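Local coordinates for protein ubiquitin-conjugating enzyme E2 U (Homo sapiens, PDB 1YRV) that catalyses the covalent attachment of ubiquitin to other proteins, accepting ubiquitin from an E1 enzyme as a thioester, at residues A[41-46]-A[130-135]; A[65-70]-A[96-101]; A[76-81]-A[122-127]; A[87-92]-A[110-115]; A[138-143]-A[147-152]. All blocks are in the same frame, centred on the assembly; numbering follows the deposited sequence.

Contact 1: residues A[41-46]-A[130-135]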
# COMPACT_ATOMS: atom_id res chain seq x y z
N LYS A 41 -6.45 5.93 12.63
CA LYS A 41 -6.26 7.31 12.25
C LYS A 41 -5.30 7.35 11.07
O LYS A 41 -4.28 6.68 11.08
CB LYS A 41 -5.67 8.06 13.44
CG LYS A 41 -5.15 9.46 13.13
CD LYS A 41 -3.83 9.73 13.87
CE LYS A 41 -3.32 11.17 13.65
NZ LYS A 41 -3.21 11.59 12.21
N GLY A 42 -5.64 8.14 10.06
CA GLY A 42 -4.78 8.28 8.90
C GLY A 42 -4.88 7.19 7.83
O GLY A 42 -4.07 7.17 6.92
N ILE A 43 -5.87 6.32 7.94
CA ILE A 43 -6.05 5.23 7.00
C ILE A 43 -7.50 5.04 6.60
O ILE A 43 -8.39 4.87 7.45
CB ILE A 43 -5.50 3.95 7.61
CG1 ILE A 43 -3.99 3.93 7.45
CG2 ILE A 43 -6.15 2.75 6.97
CD1 ILE A 43 -3.29 3.31 8.58
N THR A 44 -7.75 5.05 5.30
CA THR A 44 -9.08 4.88 4.76
C THR A 44 -8.99 3.85 3.67
O THR A 44 -8.06 3.87 2.86
CB THR A 44 -9.58 6.17 4.14
OG1 THR A 44 -9.32 7.24 5.05
CG2 THR A 44 -11.07 6.10 3.87
N ALA A 45 -9.95 2.93 3.64
CA ALA A 45 -9.96 1.87 2.64
C ALA A 45 -11.40 1.52 2.35
O ALA A 45 -12.20 1.33 3.26
CB ALA A 45 -9.21 0.66 3.14
N LYS A 46 -11.73 1.47 1.08
CA LYS A 46 -13.10 1.18 0.71
C LYS A 46 -13.17 0.18 -0.44
O LYS A 46 -12.44 0.31 -1.42
CB LYS A 46 -13.77 2.49 0.29
CG LYS A 46 -15.28 2.43 0.13
CD LYS A 46 -16.01 2.30 1.49
CE LYS A 46 -17.45 1.79 1.25
NZ LYS A 46 -17.93 2.19 -0.13
N ALA A 130 1.43 -1.75 7.66
CA ALA A 130 2.79 -1.99 7.17
C ALA A 130 3.13 -1.03 6.03
O ALA A 130 4.23 -0.44 6.02
CB ALA A 130 2.99 -3.46 6.70
N LEU A 131 2.21 -0.87 5.09
CA LEU A 131 2.41 0.05 3.95
C LEU A 131 2.76 1.45 4.43
O LEU A 131 3.71 2.07 3.96
CB LEU A 131 1.14 0.12 3.09
CG LEU A 131 1.09 -0.54 1.70
CD1 LEU A 131 1.90 -1.78 1.67
CD2 LEU A 131 -0.36 -0.84 1.36
N GLN A 132 1.98 1.94 5.37
CA GLN A 132 2.22 3.26 5.92
C GLN A 132 3.65 3.42 6.40
O GLN A 132 4.33 4.34 5.99
CB GLN A 132 1.26 3.52 7.08
CG GLN A 132 1.44 4.88 7.68
CD GLN A 132 0.39 5.19 8.74
OE1 GLN A 132 0.43 4.66 9.85
NE2 GLN A 132 -0.59 6.01 8.38
N VAL A 133 4.12 2.51 7.25
CA VAL A 133 5.47 2.63 7.75
C VAL A 133 6.55 2.49 6.69
O VAL A 133 7.48 3.29 6.64
CB VAL A 133 5.76 1.60 8.82
CG1 VAL A 133 7.19 1.76 9.32
CG2 VAL A 133 4.75 1.78 9.96
N MET A 134 6.42 1.47 5.86
CA MET A 134 7.39 1.20 4.82
C MET A 134 7.45 2.32 3.80
O MET A 134 8.51 2.80 3.48
CB MET A 134 7.08 -0.14 4.13
CG MET A 134 6.96 -1.35 5.08
SD MET A 134 7.13 -3.05 4.28
CE MET A 134 6.98 -4.17 5.84
N LEU A 135 6.30 2.74 3.29
CA LEU A 135 6.32 3.79 2.28
C LEU A 135 6.83 5.14 2.84
O LEU A 135 7.19 6.06 2.07
CB LEU A 135 4.94 3.93 1.64
CG LEU A 135 4.62 2.85 0.59
CD1 LEU A 135 3.12 2.72 0.39
CD2 LEU A 135 5.32 3.16 -0.75
O HOH W 1 -1.33 6.98 11.02
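Gln132 reaches from helix 124-135 to the start of strand 43-47, where its amide meets Ile43 and Gly42. From CB the chain runs straight out: CG lies anti to the backbone N (chi1 -179°) and the next torsion is also extended (174°), which carries the amide across a gap of 8.6 Å between the CA atoms of Ile43 and Gln132. Ile59 of the neighbouring strand packs against the same side chain. The amide carbon, Gln132 CD, lies 4.1 Å from Ile43 CD1, Gln132 OE1 is 4.2 Å from that methyl, and Gln132 NE2 is closer still at 3.8 Å. This is the UBC fold of E2 enzymes, in which a long helix packs across a four-stranded antiparallel sheet; here the helix meets an edge strand, 43-47, and the contact buries 91 Å². At the tip, Gln132 NE2 donates to water 1 over 2.9 Å, and the water in turn donates to Lys41 O at 3.0 Å. A second hydrogen bond takes NE2 to Glu60 O on strand 54-60, so two acceptors fix the rotation of the amide. Gly42 O lies 3.9 Å from Gln132 NE2, while Gly42 itself has a positive phi of 82°.

Contact 2: residues A[65-70]-A[96-101]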
# COMPACT_ATOMS: atom_id res chain seq x y z
N SER A 65 8.32 11.90 9.20
CA SER A 65 8.93 11.29 8.03
C SER A 65 8.84 12.32 6.90
O SER A 65 8.07 13.29 6.96
CB SER A 65 8.17 10.01 7.62
OG SER A 65 6.86 10.31 7.14
N VAL A 66 9.64 12.09 5.87
CA VAL A 66 9.64 12.97 4.72
C VAL A 66 8.24 13.22 4.16
O VAL A 66 7.96 14.31 3.64
CB VAL A 66 10.51 12.40 3.62
CG1 VAL A 66 10.67 13.44 2.55
CG2 VAL A 66 11.85 11.99 4.20
N TRP A 67 7.35 12.24 4.28
CA TRP A 67 5.99 12.37 3.77
C TRP A 67 4.99 12.90 4.77
O TRP A 67 3.78 12.71 4.58
CB TRP A 67 5.48 11.03 3.24
CG TRP A 67 6.17 10.61 1.99
CD1 TRP A 67 5.73 10.75 0.69
CD2 TRP A 67 7.47 10.03 1.92
NE1 TRP A 67 6.69 10.29 -0.17
CE2 TRP A 67 7.76 9.85 0.55
CE3 TRP A 67 8.41 9.65 2.88
CZ2 TRP A 67 8.96 9.30 0.12
CZ3 TRP A 67 9.62 9.10 2.45
CH2 TRP A 67 9.88 8.94 1.07
N GLN A 68 5.46 13.55 5.82
CA GLN A 68 4.56 14.11 6.82
C GLN A 68 3.63 15.12 6.16
O GLN A 68 4.09 16.07 5.53
CB GLN A 68 5.34 14.76 7.95
CG GLN A 68 5.69 13.80 9.08
CD GLN A 68 5.61 14.45 10.45
OE1 GLN A 68 6.45 15.27 10.82
NE2 GLN A 68 4.58 14.10 11.21
N GLY A 69 2.33 14.89 6.29
CA GLY A 69 1.37 15.79 5.69
C GLY A 69 0.93 15.34 4.31
O GLY A 69 -0.00 15.90 3.72
N LEU A 70 1.60 14.32 3.78
CA LEU A 70 1.26 13.80 2.47
C LEU A 70 0.30 12.59 2.58
O LEU A 70 0.06 12.07 3.67
CB LEU A 70 2.55 13.43 1.74
CG LEU A 70 3.32 14.70 1.35
CD1 LEU A 70 4.78 14.41 1.02
CD2 LEU A 70 2.62 15.30 0.16
N PHE A 96 7.07 10.25 -6.98
CA PHE A 96 8.52 10.40 -7.05
C PHE A 96 8.98 9.77 -5.73
O PHE A 96 9.06 10.44 -4.70
CB PHE A 96 8.91 11.87 -7.10
CG PHE A 96 10.37 12.10 -7.35
CD1 PHE A 96 11.14 12.82 -6.44
CD2 PHE A 96 10.97 11.63 -8.51
CE1 PHE A 96 12.49 13.08 -6.71
CE2 PHE A 96 12.32 11.88 -8.78
CZ PHE A 96 13.08 12.60 -7.88
N HIS A 97 9.28 8.48 -5.76
CA HIS A 97 9.60 7.75 -4.55
C HIS A 97 10.70 6.74 -4.84
O HIS A 97 10.69 6.09 -5.87
CB HIS A 97 8.31 7.07 -4.06
CG HIS A 97 8.43 6.44 -2.70
ND1 HIS A 97 9.31 5.40 -2.45
CD2 HIS A 97 7.82 6.72 -1.53
CE1 HIS A 97 9.24 5.09 -1.17
NE2 HIS A 97 8.35 5.87 -0.59
N PRO A 98 11.66 6.61 -3.94
CA PRO A 98 12.79 5.69 -4.09
C PRO A 98 12.42 4.21 -4.30
O PRO A 98 13.14 3.49 -4.99
CB PRO A 98 13.58 5.88 -2.79
CG PRO A 98 13.22 7.29 -2.39
CD PRO A 98 11.75 7.34 -2.66
N ASN A 99 11.32 3.75 -3.73
CA ASN A 99 10.96 2.35 -3.86
C ASN A 99 9.75 2.05 -4.73
O ASN A 99 9.36 0.89 -4.85
CB ASN A 99 10.78 1.75 -2.47
CG ASN A 99 11.96 2.02 -1.56
OD1 ASN A 99 11.79 2.46 -0.44
ND2 ASN A 99 13.16 1.78 -2.06
N VAL A 100 9.17 3.07 -5.35
CA VAL A 100 8.02 2.84 -6.20
C VAL A 100 8.50 2.78 -7.64
O VAL A 100 9.18 3.68 -8.12
CB VAL A 100 6.98 3.96 -6.03
CG1 VAL A 100 5.77 3.69 -6.90
CG2 VAL A 100 6.57 4.06 -4.58
N ASP A 101 8.17 1.68 -8.31
CA ASP A 101 8.57 1.49 -9.69
C ASP A 101 8.06 2.68 -10.48
O ASP A 101 6.85 2.86 -10.65
CB ASP A 101 7.96 0.23 -10.27
CG ASP A 101 8.67 -0.22 -11.52
OD1 ASP A 101 9.53 -1.12 -11.40
OD2 ASP A 101 8.38 0.33 -12.61
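Trp67 lays the benzo part of its indole beside the imidazole of His97, the planes inclined by 27° and offset, with little of one ring over the other. The centroid of the six-membered ring is 4.8 Å from that of His97. His97, Pro98 and Asn99 form the His-Pro-Asn (HPN) motif of the UBC fold, the E2 signature upstream of the predicted thioester cysteine, Cys108; in relatives its asparagine is linked to catalysis, and Asn99 may act likewise. Segment 65-70 joins strands 54-60 and 71-77 through a type I turn from Ser65 to Gln68 and an overlapping type II turn from Trp67 to Leu70. The nearest atoms, Trp67 CZ2 and His97 CD2, meet obliquely at 3.3 Å, and Trp67 CZ2 is 3.6 Å from His97 NE2. Pro98 comes to the edge of the indole near its plane, its CD 4.4 Å from Trp67 CZ2. Leu163 of helix 156-166 and Pro138 also pack on Trp67, so the indole joins the C-terminal helical part to the loop of His97. The imidazole reaches out from its loop with both nitrogens engaged. His97 NE2 is hydrogen-bonded to Leu135 O near the end of helix 124-135. On the other nitrogen, Asn99 N donates to His97 ND1 over 2.9 Å at an N-H...N angle of 167°, with the donor only 2° out of the ring plane.

Contact 3: residues A[76-81]-A[122-127]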
# COMPACT_ATOMS: atom_id res chain seq x y z
N ILE A 76 -5.71 -1.54 -4.23
CA ILE A 76 -5.23 -2.86 -3.81
C ILE A 76 -6.13 -3.92 -4.46
O ILE A 76 -7.34 -3.95 -4.23
CB ILE A 76 -5.28 -3.00 -2.27
CG1 ILE A 76 -4.41 -1.90 -1.63
CG2 ILE A 76 -4.82 -4.40 -1.84
CD1 ILE A 76 -4.26 -2.03 -0.15
N HIS A 77 -5.53 -4.75 -5.30
CA HIS A 77 -6.25 -5.80 -5.97
C HIS A 77 -5.92 -7.16 -5.38
O HIS A 77 -4.80 -7.65 -5.49
CB HIS A 77 -5.92 -5.80 -7.45
CG HIS A 77 -6.22 -7.10 -8.12
ND1 HIS A 77 -7.50 -7.56 -8.32
CD2 HIS A 77 -5.40 -8.07 -8.59
CE1 HIS A 77 -7.46 -8.75 -8.89
NE2 HIS A 77 -6.20 -9.08 -9.06
N PHE A 78 -6.90 -7.72 -4.69
CA PHE A 78 -6.78 -9.07 -4.14
C PHE A 78 -7.25 -10.06 -5.22
O PHE A 78 -7.93 -9.68 -6.18
CB PHE A 78 -7.69 -9.23 -2.94
CG PHE A 78 -7.25 -8.46 -1.76
CD1 PHE A 78 -7.74 -7.19 -1.53
CD2 PHE A 78 -6.33 -9.02 -0.85
CE1 PHE A 78 -7.33 -6.47 -0.41
CE2 PHE A 78 -5.90 -8.31 0.27
CZ PHE A 78 -6.40 -7.03 0.51
N THR A 79 -6.88 -11.32 -5.03
CA THR A 79 -7.28 -12.39 -5.92
C THR A 79 -8.01 -13.48 -5.10
O THR A 79 -7.91 -13.53 -3.86
CB THR A 79 -6.06 -13.07 -6.53
OG1 THR A 79 -5.35 -13.77 -5.49
CG2 THR A 79 -5.14 -12.05 -7.19
N SER A 80 -8.70 -14.37 -5.80
CA SER A 80 -9.43 -15.46 -5.19
C SER A 80 -8.49 -16.39 -4.43
O SER A 80 -8.91 -17.30 -3.73
CB SER A 80 -10.23 -16.23 -6.26
OG SER A 80 -9.34 -16.64 -7.31
N GLU A 81 -7.19 -16.14 -4.54
CA GLU A 81 -6.19 -16.95 -3.83
C GLU A 81 -5.87 -16.29 -2.49
O GLU A 81 -5.20 -16.87 -1.66
CB GLU A 81 -4.88 -17.01 -4.63
CG GLU A 81 -5.12 -17.17 -6.10
CD GLU A 81 -5.83 -18.44 -6.37
OE1 GLU A 81 -5.23 -19.48 -5.99
OE2 GLU A 81 -6.97 -18.40 -6.93
N TYR A 122 -1.00 -11.75 7.44
CA TYR A 122 -1.19 -10.41 6.92
C TYR A 122 -2.67 -10.17 6.56
O TYR A 122 -3.16 -10.71 5.58
CB TYR A 122 -0.37 -10.23 5.66
CG TYR A 122 1.04 -9.79 5.90
CD1 TYR A 122 1.33 -8.50 6.31
CD2 TYR A 122 2.10 -10.66 5.66
CE1 TYR A 122 2.63 -8.07 6.47
CE2 TYR A 122 3.41 -10.26 5.81
CZ TYR A 122 3.68 -8.96 6.21
OH TYR A 122 4.97 -8.52 6.40
N THR A 123 -3.36 -9.36 7.34
CA THR A 123 -4.77 -9.03 7.07
C THR A 123 -4.86 -7.64 6.42
O THR A 123 -3.88 -6.91 6.37
CB THR A 123 -5.57 -8.96 8.36
OG1 THR A 123 -5.05 -7.90 9.16
CG2 THR A 123 -5.47 -10.29 9.13
N LEU A 124 -6.04 -7.25 5.94
CA LEU A 124 -6.18 -5.93 5.34
C LEU A 124 -5.55 -4.84 6.22
O LEU A 124 -4.89 -3.94 5.70
CB LEU A 124 -7.65 -5.58 5.08
CG LEU A 124 -8.02 -4.29 4.32
CD1 LEU A 124 -7.44 -4.29 2.93
CD2 LEU A 124 -9.55 -4.15 4.23
N SER A 125 -5.78 -4.92 7.54
CA SER A 125 -5.23 -3.98 8.53
C SER A 125 -3.71 -3.98 8.56
O SER A 125 -3.10 -2.94 8.56
CB SER A 125 -5.75 -4.30 9.93
OG SER A 125 -7.14 -4.14 10.01
N SER A 126 -3.12 -5.17 8.60
CA SER A 126 -1.67 -5.34 8.64
C SER A 126 -1.04 -4.69 7.46
O SER A 126 -0.11 -3.89 7.58
CB SER A 126 -1.29 -6.81 8.56
OG SER A 126 -1.56 -7.46 9.76
N ILE A 127 -1.55 -5.07 6.30
CA ILE A 127 -1.07 -4.56 5.04
C ILE A 127 -1.13 -3.04 5.01
O ILE A 127 -0.21 -2.38 4.52
CB ILE A 127 -1.94 -5.10 3.91
CG1 ILE A 127 -1.94 -6.65 3.98
CG2 ILE A 127 -1.50 -4.48 2.60
CD1 ILE A 127 -2.83 -7.31 2.96
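Apolar packing carries this contact, and the edge of the Phe78 ring does the touching. Leu124 CD1 approaches that edge near the ring plane, 3.8 Å from Phe78 CZ and 4.0 Å from Phe78 CE1. Ile127, one helical turn on, brings its CD1 to the same rim, 4.2 Å from Phe78 CE2. The two methyls lie on neighbouring parts of the ring edge, and Pro87 packs on both Phe78 and Ile127. At Leu124 the first torsion (chi1 -174°) swings the branch toward the ring although its CB does not point there. Phe78 follows directly on strand 71-77 of the UBC sheet, and the two aliphatic residues stand in the first turn of helix 124-135, so the ring bridges the end of a strand and the start of the central helix. Phe78 also meets Tyr82 edge-to-face, an aromatic contact.

Polar bonds set the helix start. Thr123 is the N-cap: Ser126 N donates to Thr123 OG1 in a weak bond of 3.4 Å, though nearly straight at 168°. The backbone adds Ile127 N to Thr123 O at 3.0 Å, a bond of the opening turn, while Leu124 N donates to Asp31 OD2 of helix 23-38.

Contact 4: residues A[87-92]-A[110-115]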
# COMPACT_ATOMS: atom_id res chain seq x y z
N PRO A 87 -2.00 -9.25 -2.09
CA PRO A 87 -2.77 -8.50 -3.08
C PRO A 87 -1.77 -7.77 -3.98
O PRO A 87 -0.56 -7.85 -3.75
CB PRO A 87 -3.60 -7.52 -2.22
CG PRO A 87 -2.73 -7.29 -1.02
CD PRO A 87 -2.10 -8.66 -0.75
N VAL A 88 -2.24 -7.12 -5.03
CA VAL A 88 -1.33 -6.35 -5.86
C VAL A 88 -1.64 -4.88 -5.51
O VAL A 88 -2.78 -4.43 -5.64
CB VAL A 88 -1.59 -6.51 -7.36
CG1 VAL A 88 -0.73 -5.50 -8.12
CG2 VAL A 88 -1.26 -7.94 -7.82
N VAL A 89 -0.62 -4.15 -5.08
CA VAL A 89 -0.81 -2.76 -4.72
C VAL A 89 -0.15 -1.87 -5.79
O VAL A 89 0.98 -2.12 -6.24
CB VAL A 89 -0.17 -2.44 -3.31
CG1 VAL A 89 -0.19 -0.95 -3.04
CG2 VAL A 89 -0.91 -3.19 -2.21
N LYS A 90 -0.89 -0.85 -6.19
CA LYS A 90 -0.39 0.09 -7.16
C LYS A 90 -0.75 1.50 -6.79
O LYS A 90 -1.82 1.76 -6.22
CB LYS A 90 -0.95 -0.21 -8.53
CG LYS A 90 -0.31 -1.42 -9.17
CD LYS A 90 -1.03 -1.79 -10.46
CE LYS A 90 -0.39 -3.03 -11.09
NZ LYS A 90 1.11 -2.81 -11.31
N PHE A 91 0.16 2.42 -7.12
CA PHE A 91 -0.04 3.83 -6.88
C PHE A 91 -0.88 4.36 -8.02
O PHE A 91 -0.53 4.18 -9.17
CB PHE A 91 1.31 4.54 -6.86
CG PHE A 91 1.78 4.85 -5.50
CD1 PHE A 91 1.37 6.01 -4.88
CD2 PHE A 91 2.61 3.97 -4.82
CE1 PHE A 91 1.75 6.28 -3.59
CE2 PHE A 91 3.00 4.23 -3.52
CZ PHE A 91 2.58 5.39 -2.91
N ILE A 92 -2.00 4.99 -7.70
CA ILE A 92 -2.88 5.52 -8.73
C ILE A 92 -2.08 6.45 -9.65
O ILE A 92 -2.17 6.35 -10.88
CB ILE A 92 -4.08 6.26 -8.10
CG1 ILE A 92 -5.09 5.22 -7.60
CG2 ILE A 92 -4.73 7.20 -9.10
CD1 ILE A 92 -5.91 5.65 -6.41
N ASP A 110 8.83 -6.12 0.24
CA ASP A 110 9.14 -7.54 0.34
C ASP A 110 7.98 -8.53 0.44
O ASP A 110 7.87 -9.44 -0.39
CB ASP A 110 10.08 -7.78 1.51
CG ASP A 110 11.47 -7.38 1.17
OD1 ASP A 110 12.42 -8.12 1.56
OD2 ASP A 110 11.60 -6.32 0.50
N PHE A 111 7.15 -8.37 1.47
CA PHE A 111 6.03 -9.27 1.68
C PHE A 111 5.03 -9.24 0.55
O PHE A 111 4.07 -10.02 0.54
CB PHE A 111 5.34 -8.97 3.01
CG PHE A 111 4.48 -7.75 3.01
CD1 PHE A 111 3.17 -7.79 2.53
CD2 PHE A 111 4.96 -6.56 3.53
CE1 PHE A 111 2.33 -6.65 2.59
CE2 PHE A 111 4.14 -5.41 3.60
CZ PHE A 111 2.83 -5.45 3.13
N LEU A 112 5.28 -8.38 -0.42
CA LEU A 112 4.39 -8.28 -1.55
C LEU A 112 5.01 -8.89 -2.78
O LEU A 112 4.31 -9.45 -3.62
CB LEU A 112 4.04 -6.83 -1.82
CG LEU A 112 3.05 -6.13 -0.88
CD1 LEU A 112 2.75 -4.81 -1.52
CD2 LEU A 112 1.73 -6.93 -0.71
N ASP A 113 6.34 -8.81 -2.85
CA ASP A 113 7.07 -9.30 -4.02
C ASP A 113 7.86 -10.55 -3.76
O ASP A 113 8.19 -11.28 -4.69
CB ASP A 113 8.05 -8.24 -4.51
CG ASP A 113 7.42 -6.88 -4.62
OD1 ASP A 113 6.23 -6.81 -4.94
OD2 ASP A 113 8.11 -5.87 -4.38
N ASN A 114 8.19 -10.80 -2.51
CA ASN A 114 8.95 -11.99 -2.21
C ASN A 114 8.00 -13.03 -1.62
O ASN A 114 7.47 -12.84 -0.54
CB ASN A 114 10.05 -11.65 -1.21
CG ASN A 114 11.02 -12.79 -1.03
OD1 ASN A 114 10.70 -13.96 -1.30
ND2 ASN A 114 12.20 -12.47 -0.52
N PRO A 115 7.76 -14.14 -2.35
CA PRO A 115 6.86 -15.22 -1.91
C PRO A 115 7.20 -15.72 -0.51
O PRO A 115 6.30 -16.00 0.28
CB PRO A 115 7.05 -16.28 -2.98
CG PRO A 115 7.31 -15.47 -4.21
CD PRO A 115 8.30 -14.44 -3.68
O HOH W 2 2.03 -8.09 -4.87
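Leu112 points its side chain from the short helix 110-113 toward strand 88-91 and sets one methyl against each of two residues. Its chain crosses that of Val89 at about a right angle, and Leu112 CD1 comes 4.1 Å from Val89 CG2 and 4.2 Å from Val89 CB. The other branch turns to the proline that precedes the strand, with Leu112 CD2 at 4.2 Å from Pro87 CD and 3.9 Å from Pro87 O. Two torsions make this fork: chi1 (-75°) directs CG, anti to the carbonyl carbon, and chi2 near 180° (-172°) then spreads the methyls, one to Val89 and one to Pro87. Val89, for its part, offers CG2, the methyl anti to its carbonyl carbon, rather than CG1.

The contact joins strand 88-91, at one edge of the UBC sheet, to the helix that closely follows Cys108, the predicted thioester cysteine, whose side chain is about 8 Å from that of Leu112. Pro87 also packs on Ile76, Phe78 and Ile127, which places it between this helix, the sheet and helix 124-135. Phe111, next to Leu112, turns instead to Tyr122, with which its ring is stacked.

Water 2 lies close to Pro87 O (2.8 Å) and to Leu112 O (2.9 Å), between the two backbone carbonyls. No direct hydrogen bond joins the two segments, which implies an association held largely by dispersion and apolar burial.

Contact 5: residues A[138-143]-A[147-152]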
# COMPACT_ATOMS: atom_id res chain seq x y z
N PRO A 138 11.84 4.77 3.02
CA PRO A 138 12.50 4.14 1.87
C PRO A 138 13.75 3.31 2.20
O PRO A 138 14.47 3.55 3.18
CB PRO A 138 12.81 5.34 0.99
CG PRO A 138 11.67 6.26 1.26
CD PRO A 138 11.56 6.19 2.76
N VAL A 139 13.99 2.31 1.36
CA VAL A 139 15.13 1.43 1.48
C VAL A 139 16.14 1.99 0.50
O VAL A 139 16.19 1.58 -0.67
CB VAL A 139 14.77 -0.02 1.04
CG1 VAL A 139 15.97 -0.94 1.19
CG2 VAL A 139 13.59 -0.53 1.83
N LEU A 140 16.93 2.96 0.96
CA LEU A 140 17.93 3.58 0.09
C LEU A 140 18.88 2.54 -0.50
O LEU A 140 19.46 2.75 -1.56
CB LEU A 140 18.72 4.63 0.86
CG LEU A 140 17.90 5.76 1.48
CD1 LEU A 140 18.77 6.57 2.43
CD2 LEU A 140 17.32 6.62 0.38
N GLU A 141 19.00 1.41 0.20
CA GLU A 141 19.89 0.32 -0.20
C GLU A 141 20.02 0.17 -1.72
O GLU A 141 21.07 0.45 -2.30
CB GLU A 141 19.41 -1.01 0.41
CG GLU A 141 20.06 -2.26 -0.21
CD GLU A 141 21.58 -2.31 -0.06
OE1 GLU A 141 22.22 -3.15 -0.76
OE2 GLU A 141 22.15 -1.52 0.74
N ASN A 142 18.95 -0.29 -2.35
CA ASN A 142 19.01 -0.45 -3.78
C ASN A 142 17.67 -0.07 -4.35
O ASN A 142 16.88 -0.91 -4.75
CB ASN A 142 19.35 -1.89 -4.11
CG ASN A 142 19.72 -2.07 -5.55
OD1 ASN A 142 20.24 -3.12 -5.94
ND2 ASN A 142 19.45 -1.05 -6.36
N PRO A 143 17.41 1.24 -4.43
CA PRO A 143 16.17 1.82 -4.93
C PRO A 143 15.89 1.60 -6.38
O PRO A 143 16.81 1.48 -7.19
CB PRO A 143 16.35 3.29 -4.61
CG PRO A 143 17.80 3.48 -4.93
CD PRO A 143 18.44 2.29 -4.26
N GLU A 147 17.03 8.70 -8.95
CA GLU A 147 17.00 10.14 -8.76
C GLU A 147 16.29 10.52 -7.49
O GLU A 147 16.73 11.41 -6.77
CB GLU A 147 16.33 10.83 -9.94
CG GLU A 147 17.15 10.78 -11.20
CD GLU A 147 17.21 9.39 -11.78
OE1 GLU A 147 16.18 8.92 -12.32
OE2 GLU A 147 18.28 8.76 -11.67
N ALA A 148 15.20 9.83 -7.20
CA ALA A 148 14.43 10.12 -6.00
C ALA A 148 15.29 9.86 -4.76
O ALA A 148 15.35 10.69 -3.84
CB ALA A 148 13.13 9.25 -5.95
N ALA A 149 15.94 8.70 -4.74
CA ALA A 149 16.79 8.31 -3.61
C ALA A 149 17.94 9.31 -3.44
O ALA A 149 18.19 9.85 -2.35
CB ALA A 149 17.35 6.90 -3.85
N ARG A 150 18.64 9.54 -4.54
CA ARG A 150 19.74 10.47 -4.56
C ARG A 150 19.33 11.83 -3.94
O ARG A 150 19.96 12.30 -3.00
CB ARG A 150 20.19 10.65 -6.00
CG ARG A 150 21.35 11.55 -6.19
CD ARG A 150 21.93 11.28 -7.54
NE ARG A 150 21.11 11.80 -8.63
CZ ARG A 150 21.48 11.71 -9.91
NH1 ARG A 150 22.64 11.12 -10.21
NH2 ARG A 150 20.76 12.29 -10.86
N ILE A 151 18.26 12.43 -4.44
CA ILE A 151 17.82 13.72 -3.91
C ILE A 151 17.40 13.65 -2.46
O ILE A 151 17.53 14.63 -1.70
CB ILE A 151 16.63 14.27 -4.69
CG1 ILE A 151 17.14 14.81 -6.03
CG2 ILE A 151 15.90 15.36 -3.87
CD1 ILE A 151 16.05 15.33 -6.92
N LEU A 152 16.85 12.51 -2.08
CA LEU A 152 16.39 12.29 -0.72
C LEU A 152 17.59 12.30 0.21
O LEU A 152 17.58 12.98 1.24
CB LEU A 152 15.67 10.94 -0.63
CG LEU A 152 15.29 10.44 0.76
CD1 LEU A 152 14.65 11.57 1.56
CD2 LEU A 152 14.33 9.26 0.62
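Ala149 CB meets Pro143 CG at 3.6 Å and Pro143 CB at 3.8 Å, a close approach of a methyl to the proline ring. The same methyl has Leu140 CD2 at 4.2 Å, so two residues of the loop 138-143 converge on one small side chain of the helix. A turn later Leu152 takes over: its CD2 lies 4.0 Å from Leu140 CD2 and 4.1 Å from Pro138 CG. Leu140 CD2 thus touches both Ala149 and Leu152, three residues apart on one helix face, and the chains of Leu140 and Leu152 cross at about a right angle.

The backbones come near where the alanine sits, with the CA atoms of Leu140 and Ala149 6.1 Å apart. A chi1 of 172° at Leu152 extends its branch away from the helix to Pro138 and Leu140. In the UBC fold this loop follows helix 124-135 and leads, within a few residues, into helix 146-153, so the contact is a local one in which the chain folds back on the helix it is about to enter. The side chain of Pro143 is about 8 Å from that of Cys108, the predicted thioester cysteine.

Further out, the loop is anchored by the hydrogen bond from Val139 N to Asn99 OD1, while Pro138 packs on Trp67 and His97. On the helix side Ala148 N bonds to Asn145 OD1 near the helix start, Ile151 packs against helix 156-166 through Leu158, Tyr159 and Ile162, and Leu152 touches Pro98 and Tyr159.

How the contacts relate
Contacts 2, 3 and 4 are mainly buried, whereas contacts 1 and 5 lie at the surface. Of these two, contact 1 is polar and water-linked, while contact 5 is aliphatic packing of proline, leucine and alanine. Contacts 1 and 3 use the two ends of helix 124-135 against the same sheet, one through an amide and the other through a phenylalanine edge. Contact 4 adjoins contact 3 across neighbouring strands, joined by a probable hydrogen bond between His77 O and Val88 N (2.7 Å), and both are apolar. Contact 2 stands apart as an aromatic pair and connects to contact 1 through Leu135 and His97, and to contact 5 through Asn99 and Val139.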